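Local coordinates for protein mandelate racemase/muconate lactonizing enzyme (Jannaschia sp., PDB 4J3Z) that probably acts as an isomerase or lyase of the enolase superfamily, abstracting a proton next to a substrate carboxylate, although its own substrate is not established, at residues M63-M74 and F95-L106. Sequence-based numbering, arbitrary orientation.
Sequences MRGEDPANIELM and FSGLEMACWDIL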
loop_
_atom_site.group_PDB
_atom_site.type_symbol
_atom_site.label_atom_id
_atom_site.label_comp_id
_atom_site.label_asym_id
_atom_site.label_seq_id
_atom_site.Cartn_x
_atom_site.Cartn_y
_atom_site.Cartn_z
ATOM N N MET D 63 0.856 -40.835 -16.082
ATOM C CA MET D 63 -0.305 -40.796 -16.979
ATOM C C MET D 63 -0.775 -42.134 -17.523
ATOM O O MET D 63 -1.975 -42.364 -17.629
ATOM C CB MET D 63 -0.076 -39.789 -18.104
ATOM C CG MET D 63 0.173 -38.380 -17.590
ATOM S SD MET D 63 0.331 -37.150 -18.891
ATOM C CE MET D 63 -1.327 -37.182 -19.588
ATOM N N ARG D 64 0.155 -43.019 -17.856
ATOM C CA ARG D 64 -0.214 -44.363 -18.291
ATOM C C ARG D 64 -1.125 -45.043 -17.259
ATOM O O ARG D 64 -0.922 -44.896 -16.051
ATOM C CB ARG D 64 1.045 -45.195 -18.519
ATOM C CG ARG D 64 0.788 -46.446 -19.322
ATOM C CD ARG D 64 2.067 -47.146 -19.728
ATOM N NE ARG D 64 1.706 -48.390 -20.393
ATOM C CZ ARG D 64 1.849 -49.609 -19.883
ATOM N NH1 ARG D 64 2.392 -49.788 -18.691
ATOM N NH2 ARG D 64 1.472 -50.659 -20.599
ATOM N N GLY D 65 -2.119 -45.787 -17.739
ATOM C CA GLY D 65 -3.056 -46.500 -16.870
ATOM C C GLY D 65 -4.104 -45.616 -16.211
ATOM O O GLY D 65 -4.655 -45.970 -15.162
ATOM N N GLU D 66 -4.401 -44.471 -16.827
ATOM C CA GLU D 66 -5.314 -43.509 -16.218
ATOM C C GLU D 66 -6.452 -43.077 -17.131
ATOM O O GLU D 66 -6.251 -42.795 -18.316
ATOM C CB GLU D 66 -4.542 -42.284 -15.705
ATOM C CG GLU D 66 -5.281 -41.460 -14.660
ATOM C CD GLU D 66 -5.575 -42.230 -13.378
ATOM O OE1 GLU D 66 -4.627 -42.689 -12.701
ATOM O OE2 GLU D 66 -6.767 -42.369 -13.039
ATOM N N ASP D 67 -7.652 -43.048 -16.559
ATOM C CA ASP D 67 -8.827 -42.468 -17.193
ATOM C C ASP D 67 -8.484 -41.026 -17.587
ATOM O O ASP D 67 -8.220 -40.183 -16.720
ATOM C CB ASP D 67 -10.006 -42.517 -16.215
ATOM C CG ASP D 67 -11.288 -41.945 -16.784
ATOM O OD1 ASP D 67 -11.271 -41.312 -17.862
ATOM O OD2 ASP D 67 -12.334 -42.120 -16.131
ATOM N N PRO D 68 -8.484 -40.747 -18.905
ATOM C CA PRO D 68 -8.030 -39.472 -19.479
ATOM C C PRO D 68 -8.855 -38.260 -19.031
ATOM O O PRO D 68 -8.394 -37.117 -19.164
ATOM C CB PRO D 68 -8.177 -39.694 -20.987
ATOM C CG PRO D 68 -9.213 -40.762 -21.115
ATOM C CD PRO D 68 -9.002 -41.664 -19.939
ATOM N N ALA D 69 -10.054 -38.513 -18.501
ATOM C CA ALA D 69 -10.894 -37.457 -17.929
ATOM C C ALA D 69 -10.440 -37.023 -16.524
ATOM O O ALA D 69 -10.992 -36.080 -15.963
ATOM C CB ALA D 69 -12.356 -37.877 -17.917
ATOM N N ASN D 70 -9.438 -37.699 -15.963
ATOM C CA ASN D 70 -8.841 -37.263 -14.693
ATOM C C ASN D 70 -7.787 -36.185 -14.930
ATOM O O ASN D 70 -6.606 -36.359 -14.587
ATOM C CB ASN D 70 -8.258 -38.447 -13.912
ATOM C CG ASN D 70 -9.332 -39.375 -13.354
ATOM O OD1 ASN D 70 -10.365 -38.927 -12.867
ATOM N ND2 ASN D 70 -9.092 -40.678 -13.436
ATOM N N ILE D 71 -8.225 -35.073 -15.531
ATOM C CA ILE D 71 -7.328 -33.969 -15.878
ATOM C C ILE D 71 -6.654 -33.396 -14.636
ATOM O O ILE D 71 -5.425 -33.361 -14.555
ATOM C CB ILE D 71 -8.027 -32.821 -16.672
ATOM C CG1 ILE D 71 -8.914 -33.359 -17.798
ATOM C CG2 ILE D 71 -6.987 -31.834 -17.218
ATOM C CD1 ILE D 71 -8.161 -33.910 -18.994
ATOM N N GLU D 72 -7.462 -32.956 -13.678
ATOM C CA GLU D 72 -6.955 -32.373 -12.425
ATOM C C GLU D 72 -5.920 -33.279 -11.766
ATOM O O GLU D 72 -4.846 -32.809 -11.385
ATOM C CB GLU D 72 -8.088 -32.087 -11.437
ATOM C CG GLU D 72 -9.152 -31.127 -11.931
ATOM C CD GLU D 72 -8.879 -29.672 -11.591
ATOM O OE1 GLU D 72 -7.929 -29.385 -10.825
ATOM O OE2 GLU D 72 -9.644 -28.810 -12.077
ATOM N N LEU D 73 -6.240 -34.570 -11.665
ATOM C CA LEU D 73 -5.348 -35.566 -11.056
ATOM C C LEU D 73 -3.954 -35.625 -11.686
ATOM O O LEU D 73 -2.954 -35.510 -10.988
ATOM C CB LEU D 73 -6.000 -36.965 -11.016
ATOM C CG LEU D 73 -5.334 -37.961 -10.047
ATOM C CD1 LEU D 73 -5.088 -37.341 -8.676
ATOM C CD2 LEU D 73 -6.123 -39.260 -9.932
ATOM N N MET D 74 -3.890 -35.808 -12.999
ATOM C CA MET D 74 -2.600 -35.901 -13.684
ATOM C C MET D 74 -1.825 -34.582 -13.656
ATOM O O MET D 74 -0.612 -34.576 -13.426
ATOM C CB MET D 74 -2.785 -36.419 -15.097
ATOM C CG MET D 74 -3.253 -37.863 -15.138
ATOM S SD MET D 74 -3.495 -38.462 -16.817
ATOM C CE MET D 74 -4.951 -37.549 -17.347
ATOM N N PHE D 95 3.859 -32.029 -20.059
ATOM C CA PHE D 95 2.508 -32.401 -19.649
ATOM C C PHE D 95 1.416 -31.828 -20.554
ATOM O O PHE D 95 0.427 -32.510 -20.848
ATOM C CB PHE D 95 2.234 -31.979 -18.195
ATOM C CG PHE D 95 0.810 -32.198 -17.769
ATOM C CD1 PHE D 95 0.375 -33.460 -17.376
ATOM C CD2 PHE D 95 -0.109 -31.148 -17.795
ATOM C CE1 PHE D 95 -0.946 -33.667 -17.012
ATOM C CE2 PHE D 95 -1.427 -31.353 -17.433
ATOM C CZ PHE D 95 -1.848 -32.613 -17.049
ATOM N N SER D 96 1.587 -30.573 -20.970
ATOM C CA SER D 96 0.565 -29.856 -21.724
ATOM C C SER D 96 0.244 -30.581 -23.016
ATOM O O SER D 96 -0.929 -30.830 -23.324
ATOM C CB SER D 96 1.011 -28.428 -22.020
ATOM O OG SER D 96 1.653 -27.856 -20.897
ATOM N N GLY D 97 1.291 -30.920 -23.768
ATOM C CA GLY D 97 1.147 -31.705 -24.986
ATOM C C GLY D 97 0.261 -32.907 -24.752
ATOM O O GLY D 97 -0.736 -33.105 -25.452
ATOM N N LEU D 98 0.611 -33.685 -23.734
ATOM C CA LEU D 98 -0.113 -34.907 -23.382
ATOM C C LEU D 98 -1.545 -34.640 -22.912
ATOM O O LEU D 98 -2.468 -35.372 -23.300
ATOM C CB LEU D 98 0.670 -35.697 -22.334
ATOM C CG LEU D 98 2.179 -35.831 -22.596
ATOM C CD1 LEU D 98 2.879 -36.370 -21.355
ATOM C CD2 LEU D 98 2.481 -36.698 -23.819
ATOM N N GLU D 99 -1.750 -33.572 -22.188
ATOM C CA GLU D 99 -3.047 -33.161 -21.733
ATOM C C GLU D 99 -3.976 -32.792 -22.864
ATOM O O GLU D 99 -5.114 -33.163 -22.861
ATOM C CB GLU D 99 -2.888 -32.011 -20.709
ATOM C CG GLU D 99 -4.130 -31.517 -20.029
ATOM C CD GLU D 99 -4.667 -30.238 -20.601
ATOM O OE1 GLU D 99 -4.579 -29.992 -21.787
ATOM O OE2 GLU D 99 -5.183 -29.466 -19.845
ATOM N N MET D 100 -3.463 -32.059 -23.829
ATOM C CA MET D 100 -4.204 -31.819 -25.082
ATOM C C MET D 100 -4.643 -33.139 -25.725
ATOM O O MET D 100 -5.775 -33.259 -26.210
ATOM C CB MET D 100 -3.366 -31.054 -26.102
ATOM C CG MET D 100 -2.874 -29.666 -25.707
ATOM S SD MET D 100 -1.926 -29.069 -27.109
ATOM C CE MET D 100 -1.284 -27.506 -26.523
ATOM N N ALA D 101 -3.744 -34.126 -25.720
ATOM C CA ALA D 101 -4.023 -35.448 -26.302
ATOM C C ALA D 101 -5.180 -36.144 -25.593
ATOM O O ALA D 101 -5.971 -36.839 -26.233
ATOM C CB ALA D 101 -2.775 -36.328 -26.287
ATOM N N CYS D 102 -5.271 -35.947 -24.278
ATOM C CA CYS D 102 -6.397 -36.434 -23.480
ATOM C C CYS D 102 -7.720 -35.828 -23.943
ATOM O O CYS D 102 -8.624 -36.567 -24.337
ATOM C CB CYS D 102 -6.173 -36.165 -21.988
ATOM S SG CYS D 102 -4.864 -37.174 -21.250
ATOM N N TRP D 103 -7.822 -34.494 -23.927
ATOM C CA TRP D 103 -9.021 -33.789 -24.411
ATOM C C TRP D 103 -9.445 -34.227 -25.820
ATOM O O TRP D 103 -10.637 -34.231 -26.146
ATOM C CB TRP D 103 -8.809 -32.274 -24.383
ATOM C CG TRP D 103 -8.822 -31.669 -23.014
ATOM C CD1 TRP D 103 -7.757 -31.130 -22.339
ATOM C CD2 TRP D 103 -9.958 -31.524 -22.154
ATOM N NE1 TRP D 103 -8.163 -30.662 -21.104
ATOM C CE2 TRP D 103 -9.507 -30.903 -20.964
ATOM C CE3 TRP D 103 -11.310 -31.876 -22.263
ATOM C CZ2 TRP D 103 -10.364 -30.619 -19.904
ATOM C CZ3 TRP D 103 -12.162 -31.594 -21.198
ATOM C CH2 TRP D 103 -11.686 -30.973 -20.040
ATOM N N ASP D 104 -8.469 -34.583 -26.653
ATOM C CA ASP D 104 -8.745 -35.146 -27.986
ATOM C C ASP D 104 -9.404 -36.526 -27.877
ATOM O O ASP D 104 -10.381 -36.804 -28.572
ATOM C CB ASP D 104 -7.464 -35.208 -28.829
ATOM C CG ASP D 104 -7.740 -35.271 -30.329
ATOM O OD1 ASP D 104 -8.783 -34.733 -30.781
ATOM O OD2 ASP D 104 -6.910 -35.863 -31.063
ATOM N N ILE D 105 -8.889 -37.375 -26.985
ATOM C CA ILE D 105 -9.490 -38.700 -26.731
ATOM C C ILE D 105 -10.861 -38.585 -26.061
ATOM O O ILE D 105 -11.746 -39.390 -26.327
ATOM C CB ILE D 105 -8.578 -39.606 -25.868
ATOM C CG1 ILE D 105 -7.324 -40.013 -26.645
ATOM C CG2 ILE D 105 -9.340 -40.834 -25.374
ATOM C CD1 ILE D 105 -6.203 -40.521 -25.770
ATOM N N LEU D 106 -11.031 -37.591 -25.194
ATOM C CA LEU D 106 -12.321 -37.364 -24.535
ATOM C C LEU D 106 -13.380 -36.919 -25.550
ATOM O O LEU D 106 -14.528 -37.370 -25.502
ATOM C CB LEU D 106 -12.190 -36.337 -23.405
ATOM C CG LEU D 106 -11.235 -36.620 -22.235
ATOM C CD1 LEU D 106 -11.387 -35.552 -21.155
ATOM C CD2 LEU D 106 -11.447 -38.012 -21.657
#
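Ile-71, in the first turn of helix 71-80, is a knob in a hole of helix 89-109 formed by Glu-99, Cys-102, Trp-103 and Leu-106. From its CB two branches part. CG2 turns to Glu-99, 4.0 Å from CG and from OE2, while CG1, set anti to the carbonyl carbon (chi1 -45°), approaches Trp-103 with 3.7 Å to CZ2. Beyond it CD1 lies over one indole face in a CH-pi contact, 4.1 Å from the centroid of the five-membered ring, and also touches CB of Cys-102 and CD1 of Leu-106. The indole edge meets the Glu-99 carboxylate, with a weak bond from NE1 to OE2; the firmer partners of this acid are the backbone amides of Ile-290 and Trp-291 in the barrel domain.

Next to this knob, Pro-68 and Ala-69 receive Leu-106, whose CD2 lies 3.6 Å from CG of Pro-68. The loop bends here through an Asx turn, the amide of Ala-69 bonding to OD1 of Asp-67. Farther along, the methionines converge on Cys-102: CE of Met-63 and CE of Met-74 each come within 3.9 Å of SG. The bend at chi3 (65°) turns CE of Met-63 toward that sulfur, while its SD rests against CD1 of Leu-98 and makes an oblique Met-aromatic contact with Phe-95.

Leu-4 of strand 4-12 touches Met-63, Pro-68 and Cys-102, and Val-27 of strand 24-31 touches Leu-98, which places this buried contact against the sheet of the N-terminal capping domain. Its chemistry is almost wholly apolar and sulfur-rich, which implies that shape and dispersion, rather than polar pairing, hold the loop and the start of helix 71-80 against helix 89-109.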